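Side-chain contacts in ADP-ribosyltransferase (Staphylococcus aureus, PDB 1OJQ), which transfers a single ADP-ribose unit from NAD+ to a protein, as a C3-type exoenzyme of Staphylococcus aureus whose targets are probably Rho-type GTPases: residues V10-W15 with Q140-A145; A23-K28 with K163-D168; S41-P46 with Q62-Q67; D90-I95 with R150-K155. All blocks are in the same frame, centred on the assembly; numbering follows the deposited sequence. Where two conformers were deposited one is given.

From the N terminus, helix 9-23 comes first, and interaction 1 ties it to the loop after strand 137-140, closing a loop of 124 residues. Interaction 2 starts at the end of the same helix and reaches strand 165-166; its segments alternate with those of interaction 1, so the two cross, and Thr13 and Leu141 both pack on Tyr166. Interaction 3, a short helix-to-helix closure between 41-49 and 59-73, is nested inside both. Interaction 4 opens later, joining the turn after strand 81-87 to strand 152-158. It is nested inside interaction 2 but crosses interaction 1, which it meets through Ser143 and Glu153.

Interaction 1: V10-W15 with Q140-A145; sequences VEATKW and QLVSGA
Leu141 pushes its forked end into the hollow between Ala12 and Trp15, two residues of helix 9-23 whose side chains both turn to the loop 140-145. The fork divides its work. CD1 sits in the notch, 3.6 Å from CE3 of the Trp15 ring and 3.8 Å from CB of Ala12, while CD2 lies further out along the indole, 3.8 Å from CZ3 of Trp15. The leucine crosses the tryptophan side chain at about a right angle. Ala12 suits the floor of this notch because a lone methyl lets the loop come close: Ala12 CA is 6.4 Å from Leu141 CA. A second, smaller bump fits beside the first: CG2 of Val142 rests 3.7 Å from CB of Ala12. In the fold, this packs the N-terminal helix of the ADP-ribosyltransferase domain against the loop that leaves strand 137-140 at Gln140, an NAD+-binding residue, and Val142 begins a type II turn ending at Ala145. With CG of Trp15 anti to the backbone N (chi1 -173°), the six-membered ring is carried beside the Leu141 fork. The indole N-H is used elsewhere: NE1 donates to Asp79, and Val81 of the neighbouring strand touches both Trp15 and Leu141.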
loop_
_atom_site.group_PDB
_atom_site.type_symbol
_atom_site.label_atom_id
_atom_site.label_comp_id
_atom_site.label_asym_id
_atom_site.label_seq_id
_atom_site.Cartn_x
_atom_site.Cartn_y
_atom_site.Cartn_z
ATOM N N VAL A 10 -8.796 17.004 -5.314
ATOM C CA VAL A 10 -8.909 17.416 -6.712
ATOM C C VAL A 10 -7.575 17.292 -7.424
ATOM O O VAL A 10 -7.515 16.800 -8.559
ATOM C CB VAL A 10 -9.457 18.852 -6.799
ATOM C CG1 VAL A 10 -9.328 19.394 -8.212
ATOM C CG2 VAL A 10 -10.905 18.882 -6.339
ATOM N N GLU A 11 -6.473 17.686 -6.765
ATOM C CA GLU A 11 -5.177 17.519 -7.410
ATOM C C GLU A 11 -4.726 16.076 -7.505
ATOM O O GLU A 11 -4.082 15.688 -8.491
ATOM C CB GLU A 11 -4.074 18.316 -6.668
ATOM C CG GLU A 11 -4.295 19.823 -6.700
ATOM C CD GLU A 11 -4.047 20.445 -8.060
ATOM O OE1 GLU A 11 -4.361 21.655 -8.227
ATOM O OE2 GLU A 11 -3.544 19.800 -8.992
ATOM N N ALA A 12 -5.011 15.251 -6.502
ATOM C CA ALA A 12 -4.664 13.835 -6.638
ATOM C C ALA A 12 -5.396 13.196 -7.819
ATOM O O ALA A 12 -4.797 12.434 -8.571
ATOM C CB ALA A 12 -4.961 13.097 -5.339
ATOM N N THR A 13 -6.697 13.498 -7.981
ATOM C CA THR A 13 -7.463 12.974 -9.108
ATOM C C THR A 13 -6.857 13.400 -10.431
ATOM O O THR A 13 -6.738 12.621 -11.385
ATOM C CB THR A 13 -8.936 13.439 -9.044
ATOM O OG1 THR A 13 -9.616 12.703 -8.011
ATOM C CG2 THR A 13 -9.653 13.140 -10.352
ATOM N N LYS A 14 -6.453 14.665 -10.532
ATOM C CA LYS A 14 -5.871 15.154 -11.790
ATOM C C LYS A 14 -4.618 14.374 -12.144
ATOM O O LYS A 14 -4.371 13.891 -13.256
ATOM C CB LYS A 14 -5.584 16.654 -11.618
ATOM C CG LYS A 14 -5.028 17.322 -12.868
ATOM C CD LYS A 14 -4.844 18.812 -12.594
ATOM C CE LYS A 14 -3.886 19.426 -13.609
ATOM N NZ LYS A 14 -3.292 20.670 -13.023
ATOM N N TRP A 15 -3.749 14.229 -11.137
ATOM C CA TRP A 15 -2.488 13.499 -11.318
ATOM C C TRP A 15 -2.779 12.041 -11.636
ATOM O O TRP A 15 -2.256 11.505 -12.610
ATOM C CB TRP A 15 -1.598 13.605 -10.083
ATOM C CG TRP A 15 -0.213 13.041 -10.174
ATOM C CD1 TRP A 15 0.909 13.684 -10.616
ATOM C CD2 TRP A 15 0.218 11.721 -9.815
ATOM N NE1 TRP A 15 2.009 12.858 -10.562
ATOM C CE2 TRP A 15 1.600 11.642 -10.068
ATOM C CE3 TRP A 15 -0.445 10.601 -9.304
ATOM C CZ2 TRP A 15 2.332 10.483 -9.822
ATOM C CZ3 TRP A 15 0.258 9.444 -9.056
ATOM C CH2 TRP A 15 1.634 9.414 -9.322
ATOM N N GLN A 140 -2.927 4.587 -1.200
ATOM C CA GLN A 140 -3.713 5.733 -1.650
ATOM C C GLN A 140 -2.855 6.992 -1.727
ATOM O O GLN A 140 -1.893 7.204 -0.979
ATOM C CB GLN A 140 -4.950 5.955 -0.782
ATOM C CG GLN A 140 -4.798 6.155 0.695
ATOM C CD GLN A 140 -6.094 6.133 1.489
ATOM O OE1 GLN A 140 -7.209 6.281 0.975
ATOM N NE2 GLN A 140 -5.968 5.962 2.802
ATOM N N LEU A 141 -3.246 7.863 -2.665
ATOM C CA LEU A 141 -2.517 9.130 -2.807
ATOM C C LEU A 141 -2.806 10.119 -1.691
ATOM O O LEU A 141 -1.954 10.933 -1.330
ATOM C CB LEU A 141 -2.875 9.848 -4.118
ATOM C CG LEU A 141 -2.197 9.396 -5.402
ATOM C CD1 LEU A 141 -2.809 10.162 -6.583
ATOM C CD2 LEU A 141 -0.682 9.567 -5.350
ATOM N N VAL A 142 -4.019 10.090 -1.155
ATOM C CA VAL A 142 -4.424 10.969 -0.050
ATOM C C VAL A 142 -4.707 10.115 1.181
ATOM O O VAL A 142 -5.613 9.277 1.191
ATOM C CB VAL A 142 -5.653 11.814 -0.398
ATOM C CG1 VAL A 142 -6.051 12.737 0.748
ATOM C CG2 VAL A 142 -5.375 12.634 -1.659
ATOM N N SER A 143 -3.894 10.315 2.219
ATOM C CA SER A 143 -3.991 9.425 3.370
ATOM C C SER A 143 -5.379 9.523 3.991
ATOM O O SER A 143 -5.808 10.644 4.285
ATOM C CB SER A 143 -2.927 9.782 4.413
ATOM O OG SER A 143 -3.068 8.911 5.530
ATOM N N GLY A 144 -6.072 8.416 4.190
ATOM C CA GLY A 144 -7.377 8.361 4.823
ATOM C C GLY A 144 -8.556 8.764 3.972
ATOM O O GLY A 144 -9.700 8.930 4.420
ATOM N N ALA A 145 -8.334 8.943 2.673
ATOM C CA ALA A 145 -9.436 9.303 1.789
ATOM C C ALA A 145 -10.509 8.219 1.812
ATOM O O ALA A 145 -10.233 7.066 1.486
ATOM C CB ALA A 145 -8.923 9.514 0.370
#

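Interaction 2: A23-K28 with K163-D168; sequences AKYSSK and KAAYID
A tyrosine hydroxyl resting on an alanine methyl, with one water beside them, makes this small and mostly buried contact between a helix-helix linker and an edge strand. The linker joins helix 9-23 to helix 27-38; the strand, 165-166, is an outermost member of the three-stranded antiparallel sheet 137-140, 180-183, 165-166 of the ADP-ribosyltransferase fold. Tyr25 is the residue that bridges them. Its CG stands anti to its own carbonyl carbon (chi1 -72°), which sends the ring from the linker toward the strand. On the way, CB of Ala23 lies over one ring face, 3.4 Å above the plane and offset toward the rim, and Leu172 and Thr71 also touch the side chain. The hydroxyl then meets the strand, with Tyr25 OH 3.5 Å from CB of Ala165. Alanine suits that place because its short methyl leaves room for the phenol oxygen to approach the backbone. The next residue, Tyr166, turns its ring away from the linker toward helix 9-23, where it touches Thr13, Asn17 and Ile20. Tyr25 supplies a long reach and a polar end, which suits a strand edge that offers a peptide N-H. The water accepts from Tyr166 N at 2.8 Å and is hydrogen-bonded to Tyr25 OH, also at 2.8 Å.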
loop_
_atom_site.group_PDB
_atom_site.type_symbol
_atom_site.label_atom_id
_atom_site.label_comp_id
_atom_site.label_asym_id
_atom_site.label_seq_id
_atom_site.Cartn_x
_atom_site.Cartn_y
_atom_site.Cartn_z
ATOM N N ALA A 23 -2.364 4.473 -19.613
ATOM C CA ALA A 23 -2.458 3.011 -19.651
ATOM C C ALA A 23 -3.337 2.472 -20.775
ATOM O O ALA A 23 -3.127 1.308 -21.158
ATOM C CB ALA A 23 -2.968 2.522 -18.288
ATOM N N LYS A 24 -4.298 3.235 -21.296
ATOM C CA LYS A 24 -5.174 2.811 -22.381
ATOM C C LYS A 24 -5.842 1.488 -22.036
ATOM O O LYS A 24 -5.720 0.517 -22.787
ATOM C CB LYS A 24 -4.436 2.579 -23.701
ATOM C CG LYS A 24 -3.646 3.765 -24.226
ATOM C CD LYS A 24 -2.861 3.367 -25.469
ATOM N N TYR A 25 -6.502 1.436 -20.891
ATOM C CA TYR A 25 -7.034 0.183 -20.402
ATOM C C TYR A 25 -8.044 -0.428 -21.385
ATOM O O TYR A 25 -8.860 0.312 -21.928
ATOM C CB TYR A 25 -7.739 0.385 -19.055
ATOM C CG TYR A 25 -6.834 0.644 -17.880
ATOM C CD1 TYR A 25 -7.225 1.564 -16.915
ATOM C CD2 TYR A 25 -5.629 -0.029 -17.741
ATOM C CE1 TYR A 25 -6.421 1.824 -15.817
ATOM C CE2 TYR A 25 -4.812 0.227 -16.650
ATOM C CZ TYR A 25 -5.220 1.144 -15.709
ATOM O OH TYR A 25 -4.422 1.408 -14.617
ATOM N N SER A 26 -7.975 -1.740 -21.535
ATOM C CA SER A 26 -8.955 -2.538 -22.256
ATOM C C SER A 26 -10.115 -2.943 -21.356
ATOM O O SER A 26 -10.074 -2.721 -20.150
ATOM C CB SER A 26 -8.285 -3.815 -22.780
ATOM O OG SER A 26 -8.018 -4.646 -21.645
ATOM N N SER A 27 -11.159 -3.557 -21.907
ATOM C CA SER A 27 -12.271 -4.009 -21.069
ATOM C C SER A 27 -11.787 -5.025 -20.050
ATOM O O SER A 27 -12.265 -5.051 -18.906
ATOM C CB SER A 27 -13.374 -4.624 -21.937
ATOM O OG SER A 27 -13.874 -3.660 -22.850
ATOM N N LYS A 28 -10.830 -5.875 -20.452
ATOM C CA LYS A 28 -10.331 -6.869 -19.498
ATOM C C LYS A 28 -9.554 -6.243 -18.346
ATOM O O LYS A 28 -9.666 -6.715 -17.212
ATOM C CB LYS A 28 -9.422 -7.857 -20.250
ATOM C CG LYS A 28 -10.050 -9.239 -20.399
ATOM C CD LYS A 28 -9.518 -10.146 -19.286
ATOM C CE LYS A 28 -10.362 -11.406 -19.191
ATOM N NZ LYS A 28 -10.354 -11.972 -17.820
ATOM N N LYS A 163 6.271 0.860 -11.787
ATOM C CA LYS A 163 4.938 0.403 -12.194
ATOM C C LYS A 163 3.914 0.758 -11.128
ATOM O O LYS A 163 4.139 0.490 -9.943
ATOM C CB LYS A 163 4.937 -1.103 -12.426
ATOM C CG LYS A 163 5.723 -1.539 -13.658
ATOM C CD LYS A 163 5.676 -3.053 -13.813
ATOM C CE LYS A 163 6.492 -3.520 -15.002
ATOM N NZ LYS A 163 7.901 -3.020 -14.959
ATOM N N ALA A 164 2.796 1.340 -11.528
ATOM C CA ALA A 164 1.735 1.671 -10.565
ATOM C C ALA A 164 0.430 1.958 -11.305
ATOM O O ALA A 164 0.471 2.612 -12.351
ATOM C CB ALA A 164 2.141 2.875 -9.736
ATOM N N ALA A 165 -0.693 1.489 -10.803
ATOM C CA ALA A 165 -1.977 1.767 -11.447
ATOM C C ALA A 165 -2.800 2.718 -10.576
ATOM O O ALA A 165 -3.024 2.434 -9.403
ATOM C CB ALA A 165 -2.837 0.527 -11.660
ATOM N N TYR A 166 -3.245 3.828 -11.163
ATOM C CA TYR A 166 -4.196 4.643 -10.405
ATOM C C TYR A 166 -5.597 4.156 -10.750
ATOM O O TYR A 166 -5.897 4.146 -11.945
ATOM C CB TYR A 166 -4.090 6.120 -10.738
ATOM C CG TYR A 166 -5.119 7.027 -10.092
ATOM C CD1 TYR A 166 -4.984 7.434 -8.763
ATOM C CD2 TYR A 166 -6.223 7.491 -10.801
ATOM C CE1 TYR A 166 -5.935 8.271 -8.195
ATOM C CE2 TYR A 166 -7.165 8.336 -10.236
ATOM C CZ TYR A 166 -7.020 8.728 -8.915
ATOM O OH TYR A 166 -7.944 9.558 -8.323
ATOM N N ILE A 167 -6.366 3.794 -9.723
ATOM C CA ILE A 167 -7.614 3.135 -10.054
ATOM C C ILE A 167 -8.842 3.842 -9.515
ATOM O O ILE A 167 -9.907 3.211 -9.480
ATOM C CB ILE A 167 -7.558 1.672 -9.551
ATOM C CG1 ILE A 167 -7.557 1.541 -8.030
ATOM C CG2 ILE A 167 -6.355 0.951 -10.166
ATOM C CD1 ILE A 167 -7.643 0.088 -7.575
ATOM N N ASP A 168 -8.765 5.106 -9.114
ATOM C CA ASP A 168 -9.953 5.743 -8.559
ATOM C C ASP A 168 -10.813 6.357 -9.666
ATOM O O ASP A 168 -10.855 7.573 -9.828
ATOM C CB ASP A 168 -9.566 6.799 -7.519
ATOM C CG ASP A 168 -10.716 7.122 -6.594
ATOM O OD1 ASP A 168 -11.790 6.490 -6.714
ATOM O OD2 ASP A 168 -10.570 8.002 -5.714
HETATM O O HOH W 1 -3.236 3.907 -13.948
#

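Interaction 3: S41-P46 with Q62-Q67; sequences SPINTP and QEQVRQ
Ile43 turns toward helix 59-73 from helix 41-49 and divides its two branches between Gln64 and Val65. The longer branch goes to the glutamine. CG1 lies anti to the carbonyl carbon (chi1 -73°), and with the chain extended beyond it CD1 arrives 3.5 Å from OE1 of Gln64, while CG1 itself is 3.8 Å from the same oxygen. The two side chains pass each other at a slant. OE1 is the amide atom that meets the isoleucine, resting against both CD1 and CG1, and CB of Gln64 stands at the margin of the touch, 4.2 Å from Ile43 CD1. A long polar side chain suits this border position, where the residue is partly exposed. The shorter branch of Ile43 serves the buried side. Its CG2, anti to the backbone N, faces CG2 of Val65 at 4.3 Å, a loose approach between two beta-branched residues whose compact side chains suit a buried seam.

Other parts of the chain complete this seam: Tyr36 of helix 27-38 packs on Ile43, and Tyr136 touches both Ile43 and Val65. Within helix 41-49, Pro46 has no N-H to give to the turn before it, and the helix is kinked there. The segment 62-67 belongs to a predicted coiled coil, but a single isoleucine laid across two residues is plain helix-to-helix packing, here within the helical part of an ADP-ribosyltransferase domain, with the side chain of NAD+-binding Arg48 about 9 Å from that of Ile43.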
loop_
_atom_site.group_PDB
_atom_site.type_symbol
_atom_site.label_atom_id
_atom_site.label_comp_id
_atom_site.label_asym_id
_atom_site.label_seq_id
_atom_site.Cartn_x
_atom_site.Cartn_y
_atom_site.Cartn_z
ATOM N N SER A 41 -8.983 -11.350 -1.471
ATOM C CA SER A 41 -8.463 -12.534 -0.773
ATOM C C SER A 41 -8.267 -13.755 -1.655
ATOM O O SER A 41 -7.289 -14.476 -1.412
ATOM C CB SER A 41 -9.346 -12.886 0.436
ATOM O OG SER A 41 -10.611 -13.376 0.048
ATOM N N PRO A 42 -9.073 -14.107 -2.645
ATOM C CA PRO A 42 -8.788 -15.328 -3.414
ATOM C C PRO A 42 -7.485 -15.305 -4.209
ATOM O O PRO A 42 -7.006 -16.339 -4.687
ATOM C CB PRO A 42 -9.943 -15.382 -4.426
ATOM C CG PRO A 42 -11.033 -14.636 -3.716
ATOM C CD PRO A 42 -10.320 -13.455 -3.106
ATOM N N ILE A 43 -6.935 -14.110 -4.367
ATOM C CA ILE A 43 -5.644 -13.899 -5.017
ATOM C C ILE A 43 -4.559 -13.677 -3.981
ATOM O O ILE A 43 -3.482 -14.265 -4.016
ATOM C CB ILE A 43 -5.772 -12.698 -5.976
ATOM C CG1 ILE A 43 -6.597 -13.071 -7.213
ATOM C CG2 ILE A 43 -4.409 -12.100 -6.321
ATOM C CD1 ILE A 43 -7.152 -11.880 -7.957
ATOM N N ASN A 44 -4.856 -12.785 -3.032
ATOM C CA ASN A 44 -3.873 -12.463 -1.990
ATOM C C ASN A 44 -3.417 -13.682 -1.228
ATOM O O ASN A 44 -2.232 -13.958 -1.055
ATOM C CB ASN A 44 -4.508 -11.454 -1.039
ATOM C CG ASN A 44 -3.693 -11.050 0.163
ATOM O OD1 ASN A 44 -2.707 -11.660 0.564
ATOM N ND2 ASN A 44 -4.139 -9.957 0.815
ATOM N N THR A 45 -4.352 -14.476 -0.701
ATOM C CA THR A 45 -3.912 -15.592 0.155
ATOM C C THR A 45 -3.069 -16.621 -0.565
ATOM O O THR A 45 -1.990 -16.985 -0.081
ATOM C CB THR A 45 -5.164 -16.225 0.800
ATOM O OG1 THR A 45 -5.714 -15.198 1.644
ATOM C CG2 THR A 45 -4.788 -17.415 1.659
ATOM N N PRO A 46 -3.479 -17.129 -1.726
ATOM C CA PRO A 46 -2.608 -18.064 -2.426
ATOM C C PRO A 46 -1.255 -17.475 -2.809
ATOM O O PRO A 46 -0.198 -18.119 -2.815
ATOM C CB PRO A 46 -3.427 -18.359 -3.695
ATOM C CG PRO A 46 -4.850 -18.099 -3.309
ATOM C CD PRO A 46 -4.768 -16.902 -2.402
ATOM N N GLN A 62 -3.979 -18.216 -11.517
ATOM C CA GLN A 62 -2.869 -17.871 -12.400
ATOM C C GLN A 62 -3.306 -16.909 -13.503
ATOM O O GLN A 62 -2.613 -15.958 -13.833
ATOM C CB GLN A 62 -2.256 -19.094 -13.072
ATOM C CG GLN A 62 -1.503 -20.024 -12.112
ATOM C CD GLN A 62 -0.737 -21.098 -12.871
ATOM O OE1 GLN A 62 -0.605 -22.244 -12.435
ATOM N NE2 GLN A 62 -0.233 -20.740 -14.051
ATOM N N GLU A 63 -4.456 -17.161 -14.115
ATOM C CA GLU A 63 -4.893 -16.293 -15.215
ATOM C C GLU A 63 -5.176 -14.892 -14.701
ATOM O O GLU A 63 -4.865 -13.899 -15.357
ATOM C CB GLU A 63 -6.140 -16.897 -15.883
ATOM C CG GLU A 63 -6.808 -15.970 -16.874
ATOM C CD GLU A 63 -7.861 -16.624 -17.763
ATOM O OE1 GLU A 63 -8.097 -17.847 -17.747
ATOM O OE2 GLU A 63 -8.478 -15.877 -18.559
ATOM N N GLN A 64 -5.761 -14.825 -13.504
ATOM C CA GLN A 64 -6.049 -13.531 -12.893
ATOM C C GLN A 64 -4.784 -12.767 -12.515
ATOM O O GLN A 64 -4.756 -11.549 -12.691
ATOM C CB GLN A 64 -6.941 -13.764 -11.670
ATOM C CG GLN A 64 -8.383 -14.049 -12.147
ATOM C CD GLN A 64 -9.255 -14.503 -10.992
ATOM O OE1 GLN A 64 -9.157 -13.941 -9.900
ATOM N NE2 GLN A 64 -10.081 -15.522 -11.211
ATOM N N VAL A 65 -3.779 -13.497 -12.024
ATOM C CA VAL A 65 -2.483 -12.878 -11.706
ATOM C C VAL A 65 -1.770 -12.408 -12.967
ATOM O O VAL A 65 -1.295 -11.262 -12.971
ATOM C CB VAL A 65 -1.583 -13.833 -10.893
ATOM C CG1 VAL A 65 -0.160 -13.308 -10.848
ATOM C CG2 VAL A 65 -2.214 -14.006 -9.508
ATOM N N ARG A 66 -1.670 -13.224 -14.016
ATOM C CA ARG A 66 -1.051 -12.694 -15.242
ATOM C C ARG A 66 -1.759 -11.435 -15.722
ATOM O O ARG A 66 -1.142 -10.452 -16.158
ATOM C CB ARG A 66 -1.068 -13.769 -16.336
ATOM C CG ARG A 66 0.071 -14.789 -16.124
ATOM C CD ARG A 66 0.099 -15.802 -17.253
ATOM N NE ARG A 66 -1.052 -16.708 -17.267
ATOM C CZ ARG A 66 -1.047 -17.857 -16.599
ATOM N NH1 ARG A 66 0.009 -18.216 -15.887
ATOM N NH2 ARG A 66 -2.122 -18.640 -16.658
ATOM N N GLN A 67 -3.098 -11.466 -15.649
ATOM C CA GLN A 67 -3.887 -10.320 -16.078
ATOM C C GLN A 67 -3.570 -9.094 -15.233
ATOM O O GLN A 67 -3.272 -8.052 -15.826
ATOM C CB GLN A 67 -5.387 -10.656 -16.027
ATOM C CG GLN A 67 -6.301 -9.483 -16.328
ATOM C CD GLN A 67 -6.123 -8.825 -17.665
ATOM O OE1 GLN A 67 -5.762 -7.639 -17.767
ATOM N NE2 GLN A 67 -6.370 -9.536 -18.745
#

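Interaction 4: D90-I95 with R150-K155; sequences DYLSSI and RPIELK
The turn after strand 81-87, which carries the NAD+-binding residue Asp90, packs here on strand 152-158 of the five-stranded mixed sheet. Ile152 provides the central knob. A chi1 of -68° swings its CG1 beside the backbone N, and CD1 then leads outward from the strand to Leu92, which it meets tip to tip. That methyl lies 3.7 Å from CG of Leu92 and 3.8 Å from its CD1, so it is set against the leucine fork. The same CD1 is 4.1 Å from CD2 of Tyr91, whose side chain crosses the isoleucine at about a right angle. Further along the strand, Leu154 CD1 approaches Tyr91 OH at 4.3 Å. Tyrosine suits this position because its ring can pack on aliphatic neighbours while its hydroxyl is hydrogen-bonded to that of Tyr189. Isoleucine and leucine give the buried side an apolar surface, extended by Ile205 of the adjacent strand and by Leu122 and Met126 of helix 116-126. Ser93 N donates to Asp90 O at 3.0 Å within the turn. The contact lies at the five-stranded sheet of the beta-sandwich ADP-ribosyltransferase fold, between segments that carry the NAD+-binding residues Asp90 and Arg150.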
loop_
_atom_site.group_PDB
_atom_site.type_symbol
_atom_site.label_atom_id
_atom_site.label_comp_id
_atom_site.label_asym_id
_atom_site.label_seq_id
_atom_site.Cartn_x
_atom_site.Cartn_y
_atom_site.Cartn_z
ATOM N N ASP A 90 -2.244 -5.091 14.008
ATOM C CA ASP A 90 -1.800 -6.472 13.792
ATOM C C ASP A 90 -0.812 -6.552 12.643
ATOM O O ASP A 90 -0.142 -7.563 12.443
ATOM C CB ASP A 90 -2.965 -7.427 13.531
ATOM C CG ASP A 90 -3.831 -7.011 12.366
ATOM O OD1 ASP A 90 -3.329 -6.347 11.438
ATOM O OD2 ASP A 90 -5.036 -7.351 12.380
ATOM N N TYR A 91 -0.686 -5.472 11.877
ATOM C CA TYR A 91 0.430 -5.359 10.937
ATOM C C TYR A 91 1.755 -5.589 11.664
ATOM O O TYR A 91 2.695 -6.077 11.017
ATOM C CB TYR A 91 0.403 -3.990 10.268
ATOM C CG TYR A 91 1.654 -3.590 9.515
ATOM C CD1 TYR A 91 1.885 -4.066 8.235
ATOM C CD2 TYR A 91 2.576 -2.734 10.100
ATOM C CE1 TYR A 91 3.040 -3.674 7.585
ATOM C CE2 TYR A 91 3.733 -2.337 9.459
ATOM C CZ TYR A 91 3.941 -2.828 8.188
ATOM O OH TYR A 91 5.082 -2.456 7.501
ATOM N N LEU A 92 1.858 -5.247 12.944
ATOM C CA LEU A 92 3.135 -5.361 13.665
ATOM C C LEU A 92 3.362 -6.732 14.264
ATOM O O LEU A 92 4.353 -6.990 14.958
ATOM C CB LEU A 92 3.187 -4.321 14.788
ATOM C CG LEU A 92 3.010 -2.866 14.335
ATOM C CD1 LEU A 92 2.912 -1.961 15.552
ATOM C CD2 LEU A 92 4.124 -2.433 13.388
ATOM N N SER A 93 2.450 -7.667 14.019
ATOM C CA SER A 93 2.528 -8.924 14.768
ATOM C C SER A 93 3.629 -9.809 14.213
ATOM O O SER A 93 4.013 -10.823 14.790
ATOM C CB SER A 93 1.164 -9.632 14.752
ATOM O OG SER A 93 1.029 -10.374 13.547
ATOM N N SER A 94 4.197 -9.422 13.067
ATOM C CA SER A 94 5.321 -10.249 12.610
ATOM C C SER A 94 6.637 -9.489 12.587
ATOM O O SER A 94 7.591 -9.883 11.913
ATOM C CB SER A 94 5.016 -10.813 11.216
ATOM N N ILE A 95 6.741 -8.381 13.312
ATOM C CA ILE A 95 8.002 -7.657 13.378
ATOM C C ILE A 95 8.960 -8.300 14.365
ATOM O O ILE A 95 8.679 -8.321 15.570
ATOM C CB ILE A 95 7.785 -6.199 13.827
ATOM C CG1 ILE A 95 6.832 -5.392 12.953
ATOM C CG2 ILE A 95 9.145 -5.530 13.961
ATOM C CD1 ILE A 95 7.206 -5.356 11.486
ATOM N N ARG A 150 -6.898 4.884 11.268
ATOM C CA ARG A 150 -6.272 3.667 11.769
ATOM C C ARG A 150 -4.978 4.019 12.501
ATOM O O ARG A 150 -4.424 5.099 12.317
ATOM C CB ARG A 150 -6.008 2.663 10.642
ATOM C CG ARG A 150 -7.232 1.788 10.349
ATOM C CD ARG A 150 -7.024 1.032 9.052
ATOM N NE ARG A 150 -7.701 -0.255 9.003
ATOM C CZ ARG A 150 -7.454 -1.262 8.175
ATOM N NH1 ARG A 150 -6.514 -1.214 7.242
ATOM N NH2 ARG A 150 -8.167 -2.382 8.257
ATOM N N PRO A 151 -4.498 3.133 13.351
ATOM C CA PRO A 151 -3.335 3.465 14.193
ATOM C C PRO A 151 -2.038 3.716 13.433
ATOM O O PRO A 151 -1.206 4.498 13.872
ATOM C CB PRO A 151 -3.134 2.203 15.044
ATOM C CG PRO A 151 -4.472 1.541 15.044
ATOM C CD PRO A 151 -5.008 1.787 13.653
ATOM N N ILE A 152 -1.849 3.038 12.311
ATOM C CA ILE A 152 -0.574 3.099 11.587
ATOM C C ILE A 152 -0.780 3.670 10.189
ATOM O O ILE A 152 -1.718 3.318 9.481
ATOM C CB ILE A 152 0.040 1.699 11.503
ATOM C CG1 ILE A 152 0.491 1.194 12.895
ATOM C CG2 ILE A 152 1.184 1.580 10.521
ATOM C CD1 ILE A 152 0.865 -0.269 12.839
ATOM N N GLU A 153 0.121 4.554 9.803
ATOM C CA GLU A 153 0.191 5.025 8.418
ATOM C C GLU A 153 1.529 4.619 7.815
ATOM O O GLU A 153 2.588 5.084 8.273
ATOM C CB GLU A 153 0.048 6.536 8.371
ATOM C CG GLU A 153 0.131 7.131 6.966
ATOM C CD GLU A 153 0.213 8.654 7.048
ATOM O OE1 GLU A 153 1.351 9.162 7.076
ATOM O OE2 GLU A 153 -0.844 9.321 7.097
ATOM N N LEU A 154 1.478 3.739 6.826
ATOM C CA LEU A 154 2.648 3.361 6.034
ATOM C C LEU A 154 2.760 4.381 4.901
ATOM O O LEU A 154 1.878 4.447 4.044
ATOM C CB LEU A 154 2.506 1.929 5.536
ATOM C CG LEU A 154 3.644 1.340 4.720
ATOM C CD1 LEU A 154 4.985 1.366 5.445
ATOM C CD2 LEU A 154 3.287 -0.099 4.317
ATOM N N LYS A 155 3.824 5.170 4.945
ATOM C CA LYS A 155 4.071 6.275 4.010
ATOM C C LYS A 155 5.189 5.873 3.075
ATOM O O LYS A 155 6.361 5.744 3.449
ATOM C CB LYS A 155 4.349 7.521 4.849
ATOM C CG LYS A 155 4.886 8.722 4.097
ATOM C CD LYS A 155 5.067 9.929 5.014
ATOM C CE LYS A 155 5.680 11.103 4.261
ATOM N NZ LYS A 155 5.998 12.238 5.187
#